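Local coordinates for protein hydrazine synthase beta subunit (Candidatus Kuenenia stuttgartiensis, PDB 5C2V) that forms part of the complex that condenses nitric oxide with ammonium into hydrazine and may modulate hydroxylamine transport between the active sites of its partner subunits, at residues 29-33 / 34-38; 71-75 / 76-80; 246-249 / 250-253; 260-264 / 265-269; 270-274 / 275-279. One frame throughout, in Å; residues are numbered along the deposited sequence.

How the contacts relate
From the N terminus, contact 1 closes the hairpin between strands 26-31 and 36-41, and contact 2 the equivalent hairpin, 68-73 with 78-83, of the next four-stranded sheet of the propeller. These two sheets pack together where Val37 meets Val71. Much later, contact 3 folds back the loop that leads from strand 241-245 to strand 256-261, the first strand of a further sheet. Contacts 4 and 5 are successive hairpins of that sheet, both using strand 267-272. All five follow in series, so none encloses or crosses another. Contacts 3 and 5 are joined by Arg277, which reaches Asp253 and Asn251; contacts 2 and 4 lie on opposite sides of the chain's centre.

Contact 1: 29-33 / 34-38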
loop_
_atom_site.group_PDB
_atom_site.type_symbol
_atom_site.label_atom_id
_atom_site.label_comp_id
_atom_site.label_asym_id
_atom_site.label_seq_id
_atom_site.Cartn_x
_atom_site.Cartn_y
_atom_site.Cartn_z
ATOM N N ILE B 29 -6.758 59.688 4.937
ATOM C CA ILE B 29 -7.821 58.852 4.399
ATOM C C ILE B 29 -8.641 59.599 3.356
ATOM O O ILE B 29 -9.191 60.656 3.638
ATOM C CB ILE B 29 -8.767 58.357 5.508
ATOM C CG1 ILE B 29 -8.034 57.436 6.486
ATOM C CG2 ILE B 29 -9.943 57.646 4.903
ATOM C CD1 ILE B 29 -7.474 58.146 7.698
ATOM N N SER B 30 -8.737 59.045 2.153
ATOM C CA SER B 30 -9.566 59.666 1.134
ATOM C C SER B 30 -11.002 59.201 1.317
ATOM O O SER B 30 -11.290 58.013 1.215
ATOM C CB SER B 30 -9.065 59.321 -0.269
ATOM O OG SER B 30 -7.742 59.787 -0.466
ATOM N N ASN B 31 -11.901 60.139 1.593
ATOM C CA ASN B 31 -13.305 59.802 1.774
ATOM C C ASN B 31 -14.061 59.988 0.469
ATOM O O ASN B 31 -14.238 61.111 -0.003
ATOM C CB ASN B 31 -13.927 60.656 2.881
ATOM C CG ASN B 31 -13.203 60.510 4.206
ATOM O OD1 ASN B 31 -12.728 59.428 4.553
ATOM N ND2 ASN B 31 -13.114 61.604 4.955
ATOM N N GLN B 32 -14.512 58.881 -0.110
ATOM C CA GLN B 32 -15.141 58.910 -1.423
ATOM C C GLN B 32 -16.499 59.596 -1.372
ATOM O O GLN B 32 -16.836 60.394 -2.248
ATOM C CB GLN B 32 -15.291 57.492 -1.977
ATOM C CG GLN B 32 -15.727 57.447 -3.430
ATOM C CD GLN B 32 -16.155 56.064 -3.872
ATOM O OE1 GLN B 32 -16.836 55.347 -3.138
ATOM N NE2 GLN B 32 -15.756 55.679 -5.079
ATOM N N SER B 33 -17.274 59.284 -0.340
ATOM C CA SER B 33 -18.612 59.841 -0.197
ATOM C C SER B 33 -18.594 61.147 0.591
ATOM O O SER B 33 -19.613 61.825 0.702
ATOM C CB SER B 33 -19.537 58.829 0.483
ATOM O OG SER B 33 -19.574 57.610 -0.237
ATOM N N GLY B 34 -17.433 61.495 1.138
ATOM C CA GLY B 34 -17.300 62.710 1.921
ATOM C C GLY B 34 -16.683 63.859 1.149
ATOM O O GLY B 34 -16.721 65.005 1.599
ATOM N N HIS B 35 -16.121 63.547 -0.018
ATOM C CA HIS B 35 -15.463 64.533 -0.873
ATOM C C HIS B 35 -14.391 65.311 -0.112
ATOM O O HIS B 35 -14.213 66.512 -0.322
ATOM C CB HIS B 35 -16.492 65.493 -1.473
ATOM C CG HIS B 35 -17.660 64.803 -2.106
ATOM N ND1 HIS B 35 -17.632 64.330 -3.401
ATOM C CD2 HIS B 35 -18.886 64.502 -1.623
ATOM C CE1 HIS B 35 -18.791 63.768 -3.687
ATOM N NE2 HIS B 35 -19.573 63.859 -2.626
ATOM N N SER B 36 -13.684 64.613 0.770
ATOM C CA SER B 36 -12.652 65.227 1.598
ATOM C C SER B 36 -11.609 64.200 2.027
ATOM O O SER B 36 -11.693 63.027 1.667
ATOM C CB SER B 36 -13.277 65.887 2.828
ATOM O OG SER B 36 -13.994 64.941 3.603
ATOM N N VAL B 37 -10.626 64.650 2.800
ATOM C CA VAL B 37 -9.574 63.772 3.302
ATOM C C VAL B 37 -9.418 63.920 4.813
ATOM O O VAL B 37 -9.227 65.024 5.319
ATOM C CB VAL B 37 -8.219 64.057 2.621
ATOM C CG1 VAL B 37 -7.111 63.247 3.279
ATOM C CG2 VAL B 37 -8.293 63.754 1.131
ATOM N N THR B 38 -9.500 62.802 5.525
ATOM C CA THR B 38 -9.388 62.800 6.978
ATOM C C THR B 38 -7.941 62.630 7.431
ATOM O O THR B 38 -7.234 61.731 6.968
ATOM C CB THR B 38 -10.245 61.681 7.601
ATOM O OG1 THR B 38 -11.604 61.819 7.170
ATOM C CG2 THR B 38 -10.190 61.743 9.121
#
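Asn31 ND2 donates to Thr38 OG1 across the hairpin at 2.7 Å, a nearly straight bond (165°) whose acceptor lies close to the amide plane. The asparagine has its CG anti to the carbonyl carbon (chi1 -57°), which lays the amide across the threonine side chain at about a right angle. Its side chain is long enough to reach diagonally to the neighbouring strand, past Ser36, while beta-branched Thr38 suits a strand and still presents a hydroxyl. Ser36 OG, 3.7 Å from Asn31 ND2, instead bonds Glu50 on the adjoining strand 46-52. These strands, 26-31 and 36-41, are the middle pair of a four-stranded antiparallel sheet, a blade of the YNCE-like beta-propeller. Ile29 and Thr38 exchange two backbone bonds, and Asn31 N reaches Ser36 O at 2.9 Å. At the bend, Asn31 O receives weak bonds from both Gly34 N and His35 N. His35 adopts a left-handed backbone conformation; Gln32 O lies over one face of its ring, and ND1 is bonded with the backbone N of Gln56. On the other face of the sheet, apolar Val37 sends CG1 to within 3.3 Å of Ile29 O and packs against Leu69 and Val71 of the next blade.

Contact 2: 71-75 / 76-80. With CA (calcium ion), chain Q.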
loop_
_atom_site.group_PDB
_atom_site.type_symbol
_atom_site.label_atom_id
_atom_site.label_comp_id
_atom_site.label_asym_id
_atom_site.label_seq_id
_atom_site.Cartn_x
_atom_site.Cartn_y
_atom_site.Cartn_z
ATOM N N VAL B 71 -4.014 64.568 -3.787
ATOM C CA VAL B 71 -5.222 63.754 -3.728
ATOM C C VAL B 71 -5.838 63.589 -5.113
ATOM O O VAL B 71 -5.890 64.539 -5.891
ATOM C CB VAL B 71 -6.261 64.377 -2.773
ATOM C CG1 VAL B 71 -7.467 63.471 -2.626
ATOM C CG2 VAL B 71 -5.634 64.653 -1.416
ATOM N N CYS B 72 -6.302 62.382 -5.425
ATOM C CA CYS B 72 -6.931 62.132 -6.716
ATOM C C CYS B 72 -8.442 62.276 -6.639
ATOM O O CYS B 72 -9.114 61.445 -6.036
ATOM C CB CYS B 72 -6.582 60.731 -7.222
ATOM S SG CYS B 72 -4.992 60.602 -8.052
ATOM N N ASN B 73 -8.974 63.311 -7.282
ATOM C CA ASN B 73 -10.416 63.483 -7.370
ATOM C C ASN B 73 -10.918 62.871 -8.668
ATOM O O ASN B 73 -10.651 63.381 -9.763
ATOM C CB ASN B 73 -10.794 64.962 -7.284
ATOM C CG ASN B 73 -10.129 65.666 -6.116
ATOM O OD1 ASN B 73 -10.542 65.514 -4.965
ATOM N ND2 ASN B 73 -9.097 66.449 -6.408
ATOM N N ALA B 74 -11.660 61.777 -8.528
ATOM C CA ALA B 74 -12.040 60.940 -9.657
ATOM C C ALA B 74 -13.145 61.548 -10.509
ATOM O O ALA B 74 -13.035 61.606 -11.735
ATOM C CB ALA B 74 -12.465 59.579 -9.155
ATOM N N GLU B 75 -14.211 61.997 -9.857
ATOM C CA GLU B 75 -15.354 62.553 -10.569
ATOM C C GLU B 75 -15.014 63.916 -11.157
ATOM O O GLU B 75 -15.469 64.266 -12.246
ATOM C CB GLU B 75 -16.566 62.662 -9.644
ATOM C CG GLU B 75 -17.820 63.191 -10.324
ATOM C CD GLU B 75 -18.271 62.315 -11.480
ATOM O OE1 GLU B 75 -19.100 61.409 -11.251
ATOM O OE2 GLU B 75 -17.804 62.536 -12.618
ATOM N N SER B 76 -14.202 64.676 -10.433
ATOM C CA SER B 76 -13.795 66.002 -10.881
ATOM C C SER B 76 -12.761 65.922 -11.995
ATOM O O SER B 76 -12.398 66.942 -12.584
ATOM C CB SER B 76 -13.238 66.814 -9.711
ATOM O OG SER B 76 -14.192 66.924 -8.671
ATOM N N ASP B 77 -12.292 64.706 -12.272
ATOM C CA ASP B 77 -11.239 64.477 -13.256
ATOM C C ASP B 77 -10.003 65.310 -12.923
ATOM O O ASP B 77 -9.344 65.836 -13.820
ATOM C CB ASP B 77 -11.732 64.805 -14.673
ATOM C CG ASP B 77 -12.696 63.763 -15.224
ATOM O OD1 ASP B 77 -13.886 63.742 -14.826
ATOM O OD2 ASP B 77 -12.257 62.964 -16.074
ATOM N N SER B 78 -9.689 65.433 -11.635
ATOM C CA SER B 78 -8.624 66.343 -11.220
ATOM C C SER B 78 -7.755 65.810 -10.084
ATOM O O SER B 78 -7.956 64.701 -9.593
ATOM C CB SER B 78 -9.222 67.690 -10.806
ATOM O OG SER B 78 -10.013 67.563 -9.636
ATOM N N VAL B 79 -6.777 66.620 -9.690
ATOM C CA VAL B 79 -5.865 66.308 -8.597
ATOM C C VAL B 79 -5.692 67.525 -7.693
ATOM O O VAL B 79 -5.241 68.579 -8.140
ATOM C CB VAL B 79 -4.479 65.864 -9.115
ATOM C CG1 VAL B 79 -3.496 65.733 -7.960
ATOM C CG2 VAL B 79 -4.586 64.558 -9.889
ATOM N N SER B 80 -6.052 67.375 -6.424
ATOM C CA SER B 80 -5.912 68.457 -5.458
ATOM C C SER B 80 -4.539 68.440 -4.796
ATOM O O SER B 80 -3.996 67.375 -4.505
ATOM C CB SER B 80 -7.004 68.365 -4.390
ATOM O OG SER B 80 -8.294 68.435 -4.972
HETATM CA CA CA Q . -14.031 61.518 -15.887
HETATM O O HOH W 1 -16.239 60.594 -15.853
HETATM O O HOH W 2 -15.729 62.445 -17.301
HETATM O O HOH W 3 -14.484 61.999 -13.629
HETATM O O HOH W 4 -14.813 59.786 -14.452
#
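At the tip of this hairpin Asp77, whose backbone N makes a weak bond to Ala74 O (3.2 Å), grips a calcium ion with both carboxylate oxygens. Asp77 OD1 lies 2.5 Å and Asp77 OD2 2.3 Å from the metal, so the carboxylate binds as a bidentate ligand. Four waters also bind the ion, and Asp97 belongs to the same site. The backbone explains the presentation: Asp77 is in the left-handed region (phi 56°), and it and Ser78 both face Asn73, forming a G1 beta bulge. Aspartate tolerates such a conformation better than most residues, and its short side chain holds the carboxylate close to the turn. Within the bulge, Ser78 N donates to Asn73 O at 2.9 Å, and Asn73 N to Ser78 O also at 2.9 Å, the second bond bent (138°). Beyond it Val71 and Ser80 exchange a further pair. Cys72 and Val79 occupy the opposite face of the sheet from Asn73, where both pack on Ile102 and Val113 of the next blade. Small serines suit the Asn73 face: Ser80 OG is bonded to Glu89, and Ser78 OG weakly to Glu92. In the turn, Ser76 OG bonds Val55 N. Glu75 OE2 stands 4.7 Å from Asp77 OD1, a like-charged pair; the calcium probably offsets that repulsion and keeps the aspartate carboxylate ionised.

Contact 3: 246-249 / 250-253; sequences LDDL and NNYD
Tyr252 turns its side chain back against Asp247, Asp248 and Leu249, within an irregular reversing loop that links strand 241-245, last of one propeller sheet, to strand 256-261, first of the next. From its CB, 3.5 Å from Asp247 OD1, the tyrosine leads into a ring that crosses the aspartate side chain at about a right angle. The carboxylate and ring planes are 45° apart. Ring atom CD2 is the one nearest the acid, 3.3 Å from Asp247 CG, while on the other flank CE1 approaches Leu249 O. Asp248 O lies over one face, 3.8 Å above the ring plane and displaced toward the rim. At the tip, Tyr252 OH lies 3.0 Å from Leu249 O; it has a weak hydrogen bond with Gly223 N. A broad ring with a polar end thus lies against one side of the bend, where it meets the carbonyls of Asp248 and Leu249. Asp248 and Asn251 run alongside one another in the same direction, their carboxylate and amide planes almost perpendicular, with Asp248 OD2 3.6 Å from Asn251 CB; that carboxylate is paired with Arg315 and Arg309. Leu249 runs beside Asn250, whose OD1 accepts a hydrogen bond from Arg270 of the alpha subunit, so the turn also lies at a subunit interface. Asp247 suits its place because a short carboxylate can serve two backbone amides: OD2 accepts from Asn228 N, and OD1, met nearly along its C-O axis, from Asp253 N at 2.8 Å and 162°.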
loop_
_atom_site.group_PDB
_atom_site.type_symbol
_atom_site.label_atom_id
_atom_site.label_comp_id
_atom_site.label_asym_id
_atom_site.label_seq_id
_atom_site.Cartn_x
_atom_site.Cartn_y
_atom_site.Cartn_z
ATOM N N LEU B 246 -5.075 32.824 -3.899
ATOM C CA LEU B 246 -5.363 33.324 -2.555
ATOM C C LEU B 246 -6.387 32.483 -1.785
ATOM O O LEU B 246 -6.679 32.771 -0.624
ATOM C CB LEU B 246 -5.841 34.774 -2.623
ATOM C CG LEU B 246 -4.758 35.789 -2.985
ATOM C CD1 LEU B 246 -5.372 37.123 -3.375
ATOM C CD2 LEU B 246 -3.795 35.956 -1.819
ATOM N N ASP B 247 -6.926 31.447 -2.419
ATOM C CA ASP B 247 -8.103 30.764 -1.881
ATOM C C ASP B 247 -7.831 29.387 -1.283
ATOM O O ASP B 247 -6.956 28.656 -1.747
ATOM C CB ASP B 247 -9.166 30.617 -2.974
ATOM C CG ASP B 247 -9.517 31.936 -3.634
ATOM O OD1 ASP B 247 -9.696 32.940 -2.913
ATOM O OD2 ASP B 247 -9.626 31.964 -4.878
ATOM N N ASP B 248 -8.592 29.043 -0.248
ATOM C CA ASP B 248 -8.686 27.659 0.202
ATOM C C ASP B 248 -9.708 26.952 -0.680
ATOM O O ASP B 248 -10.295 27.570 -1.569
ATOM C CB ASP B 248 -9.098 27.572 1.676
ATOM C CG ASP B 248 -8.084 28.207 2.607
ATOM O OD1 ASP B 248 -6.905 28.317 2.218
ATOM O OD2 ASP B 248 -8.464 28.590 3.734
ATOM N N LEU B 249 -9.928 25.664 -0.438
ATOM C CA LEU B 249 -10.928 24.931 -1.202
ATOM C C LEU B 249 -12.320 25.467 -0.898
ATOM O O LEU B 249 -13.066 25.833 -1.803
ATOM C CB LEU B 249 -10.863 23.433 -0.897
ATOM C CG LEU B 249 -11.892 22.569 -1.631
ATOM C CD1 LEU B 249 -11.630 22.568 -3.128
ATOM C CD2 LEU B 249 -11.908 21.151 -1.085
ATOM N N ASN B 250 -12.670 25.485 0.384
ATOM C CA ASN B 250 -13.960 25.998 0.828
ATOM C C ASN B 250 -13.934 27.445 1.339
ATOM O O ASN B 250 -14.960 27.967 1.773
ATOM C CB ASN B 250 -14.532 25.071 1.901
ATOM C CG ASN B 250 -14.735 23.653 1.393
ATOM O OD1 ASN B 250 -15.751 23.346 0.769
ATOM N ND2 ASN B 250 -13.762 22.786 1.647
ATOM N N ASN B 251 -12.768 28.088 1.296
ATOM C CA ASN B 251 -12.645 29.474 1.754
ATOM C C ASN B 251 -11.915 30.351 0.737
ATOM O O ASN B 251 -10.752 30.111 0.416
ATOM C CB ASN B 251 -11.927 29.528 3.105
ATOM C CG ASN B 251 -12.242 30.794 3.887
ATOM O OD1 ASN B 251 -12.530 31.842 3.308
ATOM N ND2 ASN B 251 -12.186 30.700 5.211
ATOM N N TYR B 252 -12.601 31.376 0.243
ATOM C CA TYR B 252 -12.064 32.223 -0.818
ATOM C C TYR B 252 -11.895 33.658 -0.331
ATOM O O TYR B 252 -12.616 34.096 0.562
ATOM C CB TYR B 252 -12.986 32.188 -2.044
ATOM C CG TYR B 252 -13.096 30.828 -2.699
ATOM C CD1 TYR B 252 -13.797 29.797 -2.091
ATOM C CD2 TYR B 252 -12.508 30.578 -3.932
ATOM C CE1 TYR B 252 -13.899 28.558 -2.681
ATOM C CE2 TYR B 252 -12.605 29.337 -4.532
ATOM C CZ TYR B 252 -13.301 28.331 -3.900
ATOM O OH TYR B 252 -13.404 27.093 -4.491
ATOM N N ASP B 253 -10.960 34.400 -0.920
ATOM C CA ASP B 253 -10.845 35.810 -0.576
ATOM C C ASP B 253 -11.499 36.628 -1.675
ATOM O O ASP B 253 -10.906 36.835 -2.722
ATOM C CB ASP B 253 -9.375 36.222 -0.435
ATOM C CG ASP B 253 -8.729 35.687 0.824
ATOM O OD1 ASP B 253 -9.420 35.590 1.855
ATOM O OD2 ASP B 253 -7.521 35.367 0.785
#

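Contact 4: 260-264 / 265-269; sequences AMDPK and GKYLY
A type I beta turn from Asp262 to Gly265, reinforced by an Asx turn, closes the hairpin of strands 256-261 and 267-272. Gly265 N donates to Asp262 O at 2.7 Å. The Asx turn is built by the same aspartate: with CG anti to its own backbone N (chi1 -173°), the carboxylate swings in over the bend, and OD2 accepts from Lys264 N at 3.0 Å, the donor standing 38° out of the carboxylate plane. A weak bond from Lys266 N reaches the same oxygen at 3.5 Å, so one short acid holds two amides of the bend. Pro263 fits the second place of the turn, where its fixed phi is the one needed and no amide hydrogen is missed; Gly265 readily takes the positive phi (77°) that follows. Below the turn, Asp262 N bonds Tyr267 O, and Ala260 pairs with Tyr269 through two backbone bonds. The small Ala260 side chain sits against Tyr269 CB, and the tyrosine ring turns its edge, in plane, to Ala260 O. On the opposite face Met261 folds its flexible thioether so that CE meets Leu268 CD1 at 4.0 Å. Lys264 CD lies 3.5 Å from Lys266 CE; long flexible chains suit this outer turn, where the like-charged ends can probably stay in solvent. Ala260 and Tyr269 pack on strand 322-327, Met261 and Leu268 on Val196 of strand 190-197, and the backbone of Leu268 is hydrogen-bonded to Leu281 on the following strand, 277-282.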
loop_
_atom_site.group_PDB
_atom_site.type_symbol
_atom_site.label_atom_id
_atom_site.label_comp_id
_atom_site.label_asym_id
_atom_site.label_seq_id
_atom_site.Cartn_x
_atom_site.Cartn_y
_atom_site.Cartn_z
ATOM N N ALA B 260 -0.000 46.287 0.774
ATOM C CA ALA B 260 1.057 46.950 1.517
ATOM C C ALA B 260 2.254 46.015 1.630
ATOM O O ALA B 260 2.125 44.873 2.082
ATOM C CB ALA B 260 0.565 47.370 2.892
ATOM N N MET B 261 3.414 46.502 1.202
ATOM C CA MET B 261 4.638 45.712 1.217
ATOM C C MET B 261 5.484 46.034 2.441
ATOM O O MET B 261 5.745 47.202 2.735
ATOM C CB MET B 261 5.447 45.956 -0.060
ATOM C CG MET B 261 6.790 45.244 -0.099
ATOM S SD MET B 261 6.635 43.452 -0.221
ATOM C CE MET B 261 5.935 43.285 -1.862
ATOM N N ASP B 262 5.903 44.993 3.156
ATOM C CA ASP B 262 6.786 45.149 4.307
ATOM C C ASP B 262 8.079 45.836 3.877
ATOM O O ASP B 262 8.636 45.505 2.830
ATOM C CB ASP B 262 7.080 43.788 4.943
ATOM C CG ASP B 262 7.845 43.903 6.247
ATOM O OD1 ASP B 262 7.197 44.003 7.310
ATOM O OD2 ASP B 262 9.094 43.896 6.209
ATOM N N PRO B 263 8.551 46.804 4.679
ATOM C CA PRO B 263 9.750 47.588 4.354
ATOM C C PRO B 263 10.981 46.730 4.072
ATOM O O PRO B 263 11.814 47.115 3.253
ATOM C CB PRO B 263 9.963 48.448 5.610
ATOM C CG PRO B 263 9.128 47.806 6.679
ATOM C CD PRO B 263 7.960 47.225 5.959
ATOM N N LYS B 264 11.103 45.596 4.753
ATOM C CA LYS B 264 12.213 44.681 4.510
ATOM C C LYS B 264 11.827 43.554 3.552
ATOM O O LYS B 264 12.637 42.677 3.251
ATOM C CB LYS B 264 12.729 44.113 5.832
ATOM C CG LYS B 264 13.320 45.177 6.747
ATOM C CD LYS B 264 13.881 44.581 8.024
ATOM C CE LYS B 264 14.404 45.662 8.955
ATOM N NZ LYS B 264 14.911 45.092 10.234
ATOM N N GLY B 265 10.584 43.582 3.076
ATOM C CA GLY B 265 10.110 42.603 2.114
ATOM C C GLY B 265 9.781 41.255 2.730
ATOM O O GLY B 265 9.785 40.234 2.042
ATOM N N LYS B 266 9.496 41.253 4.027
ATOM C CA LYS B 266 9.197 40.017 4.745
ATOM C C LYS B 266 7.770 39.526 4.513
ATOM O O LYS B 266 7.541 38.329 4.341
ATOM C CB LYS B 266 9.432 40.200 6.245
ATOM C CG LYS B 266 10.755 40.852 6.600
ATOM C CD LYS B 266 11.137 40.558 8.041
ATOM C CE LYS B 266 12.055 41.630 8.595
ATOM N NZ LYS B 266 13.432 41.120 8.845
ATOM N N TYR B 267 6.813 40.449 4.513
ATOM C CA TYR B 267 5.405 40.080 4.409
ATOM C C TYR B 267 4.661 40.870 3.340
ATOM O O TYR B 267 5.061 41.976 2.977
ATOM C CB TYR B 267 4.702 40.275 5.754
ATOM C CG TYR B 267 5.279 39.459 6.884
ATOM C CD1 TYR B 267 4.858 38.156 7.110
ATOM C CD2 TYR B 267 6.237 39.995 7.734
ATOM C CE1 TYR B 267 5.380 37.405 8.145
ATOM C CE2 TYR B 267 6.766 39.253 8.771
ATOM C CZ TYR B 267 6.333 37.959 8.973
ATOM O OH TYR B 267 6.856 37.215 10.006
ATOM N N LEU B 268 3.573 40.293 2.841
ATOM C CA LEU B 268 2.676 41.014 1.944
ATOM C C LEU B 268 1.296 41.143 2.581
ATOM O O LEU B 268 0.766 40.177 3.135
ATOM C CB LEU B 268 2.573 40.316 0.588
ATOM C CG LEU B 268 1.712 41.033 -0.457
ATOM C CD1 LEU B 268 2.237 42.438 -0.713
ATOM C CD2 LEU B 268 1.649 40.237 -1.752
ATOM N N TYR B 269 0.723 42.340 2.505
ATOM C CA TYR B 269 -0.577 42.602 3.115
ATOM C C TYR B 269 -1.623 42.910 2.049
ATOM O O TYR B 269 -1.426 43.792 1.218
ATOM C CB TYR B 269 -0.473 43.755 4.115
ATOM C CG TYR B 269 0.546 43.514 5.207
ATOM C CD1 TYR B 269 1.891 43.794 5.003
ATOM C CD2 TYR B 269 0.164 43.000 6.439
ATOM C CE1 TYR B 269 2.827 43.569 5.993
ATOM C CE2 TYR B 269 1.095 42.775 7.438
ATOM C CZ TYR B 269 2.424 43.062 7.208
ATOM O OH TYR B 269 3.359 42.842 8.192
#

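Contact 5: 270-274 / 275-279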
loop_
_atom_site.group_PDB
_atom_site.type_symbol
_atom_site.label_atom_id
_atom_site.label_comp_id
_atom_site.label_asym_id
_atom_site.label_seq_id
_atom_site.Cartn_x
_atom_site.Cartn_y
_atom_site.Cartn_z
ATOM N N ILE B 270 -2.732 42.177 2.078
ATOM C CA ILE B 270 -3.765 42.308 1.056
ATOM C C ILE B 270 -5.140 42.595 1.643
ATOM O O ILE B 270 -5.704 41.764 2.357
ATOM C CB ILE B 270 -3.871 41.032 0.198
ATOM C CG1 ILE B 270 -2.539 40.733 -0.492
ATOM C CG2 ILE B 270 -4.992 41.167 -0.825
ATOM C CD1 ILE B 270 -2.550 39.457 -1.305
ATOM N N GLY B 271 -5.678 43.773 1.347
ATOM C CA GLY B 271 -7.053 44.065 1.694
ATOM C C GLY B 271 -7.993 43.201 0.877
ATOM O O GLY B 271 -7.958 43.221 -0.354
ATOM N N VAL B 272 -8.840 42.445 1.563
ATOM C CA VAL B 272 -9.856 41.639 0.904
ATOM C C VAL B 272 -11.208 42.268 1.188
ATOM O O VAL B 272 -11.732 42.186 2.308
ATOM C CB VAL B 272 -9.841 40.176 1.382
ATOM C CG1 VAL B 272 -10.786 39.340 0.544
ATOM C CG2 VAL B 272 -8.430 39.611 1.316
ATOM N N ARG B 273 -11.764 42.867 0.139
ATOM C CA ARG B 273 -12.909 43.760 0.233
ATOM C C ARG B 273 -14.224 43.003 0.356
ATOM O O ARG B 273 -15.096 43.374 1.140
ATOM C CB ARG B 273 -12.935 44.676 -0.992
ATOM C CG ARG B 273 -13.755 45.943 -0.841
ATOM C CD ARG B 273 -13.736 46.732 -2.141
ATOM N NE ARG B 273 -14.197 48.106 -1.967
ATOM C CZ ARG B 273 -15.458 48.495 -2.115
ATOM N NH1 ARG B 273 -16.391 47.612 -2.442
ATOM N NH2 ARG B 273 -15.787 49.767 -1.937
ATOM N N GLY B 274 -14.360 41.941 -0.430
ATOM C CA GLY B 274 -15.563 41.133 -0.411
ATOM C C GLY B 274 -15.698 40.343 0.874
ATOM O O GLY B 274 -16.792 40.216 1.424
ATOM N N MET B 275 -14.581 39.802 1.348
ATOM C CA MET B 275 -14.581 38.986 2.557
ATOM C C MET B 275 -14.228 39.776 3.814
ATOM O O MET B 275 -14.115 39.200 4.895
ATOM C CB MET B 275 -13.623 37.806 2.400
ATOM C CG MET B 275 -14.115 36.765 1.416
ATOM S SD MET B 275 -15.837 36.308 1.692
ATOM C CE MET B 275 -15.708 35.424 3.243
ATOM N N HIS B 276 -14.032 41.082 3.661
ATOM C CA HIS B 276 -13.815 41.982 4.795
ATOM C C HIS B 276 -12.672 41.552 5.707
ATOM O O HIS B 276 -12.851 41.466 6.923
ATOM C CB HIS B 276 -15.092 42.101 5.632
ATOM C CG HIS B 276 -16.343 42.208 4.820
ATOM N ND1 HIS B 276 -16.563 43.235 3.925
ATOM C CD2 HIS B 276 -17.441 41.421 4.768
ATOM C CE1 HIS B 276 -17.744 43.071 3.357
ATOM N NE2 HIS B 276 -18.298 41.980 3.848
ATOM N N ARG B 277 -11.502 41.280 5.140
ATOM C CA ARG B 277 -10.395 40.812 5.975
ATOM C C ARG B 277 -9.041 41.111 5.356
ATOM O O ARG B 277 -8.940 41.308 4.158
ATOM C CB ARG B 277 -10.530 39.310 6.234
ATOM C CG ARG B 277 -10.414 38.456 4.985
ATOM C CD ARG B 277 -10.988 37.068 5.211
ATOM N NE ARG B 277 -10.792 36.201 4.054
ATOM C CZ ARG B 277 -11.395 35.028 3.887
ATOM N NH1 ARG B 277 -12.242 34.577 4.802
ATOM N NH2 ARG B 277 -11.151 34.308 2.801
ATOM N N VAL B 278 -7.994 41.136 6.175
ATOM C CA VAL B 278 -6.654 41.380 5.653
ATOM C C VAL B 278 -5.849 40.088 5.588
ATOM O O VAL B 278 -5.594 39.451 6.609
ATOM C CB VAL B 278 -5.891 42.412 6.502
ATOM C CG1 VAL B 278 -4.466 42.565 5.990
ATOM C CG2 VAL B 278 -6.613 43.749 6.485
ATOM N N THR B 279 -5.454 39.705 4.379
ATOM C CA THR B 279 -4.663 38.498 4.181
ATOM C C THR B 279 -3.172 38.817 4.205
ATOM O O THR B 279 -2.675 39.589 3.384
ATOM C CB THR B 279 -5.017 37.799 2.856
ATOM O OG1 THR B 279 -6.313 37.195 2.966
ATOM C CG2 THR B 279 -3.997 36.719 2.534
#
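Val272 has CG1 anti to its backbone N (chi1 -173°), which directs that methyl at Met275 CB, 3.7 Å away, and sends the other, CG2, toward Thr279 OG1 at 3.6 Å. Arg277 places CG between its backbone N and carbonyl carbon (chi1 64°) and then runs straight out to NE; CG passes 4.0 Å from Val272 CB. Met275 CB lies over one face of the guanidinium, toward its rim. The long arginine suits this site because its length carries the guanidinium beyond the two strands to the 250-253 loop: NH2 forms a salt bridge with Asp253 and also bonds Asn251, while Thr279 OG1 bonds Asp253 as well. Backbone bonds hold the frame. Arg277 N donates to Val272 O at 3.0 Å, Val272 N to Arg277 O at 2.8 Å, and Ile270 and Thr279 exchange another pair. Gly271 and Val278 form the non-hydrogen-bonded pair between these two bonded pairs. At the bend, His276 sets its ring beneath Gly274 O, which stands 3.4 Å from the ring plane, offset toward the rim. Both ring nitrogens have partners, ND1 the backbone N of Gly321 and NE2 Asp52 of the gamma subunit, so an imidazole serves both its own chain and the interface. His276 takes the left-handed backbone conformation, and with Arg277 it faces Val272: a G1 beta bulge, closing the hairpin of strands 267-272 and 277-282, the two central strands of an antiparallel four-stranded propeller sheet.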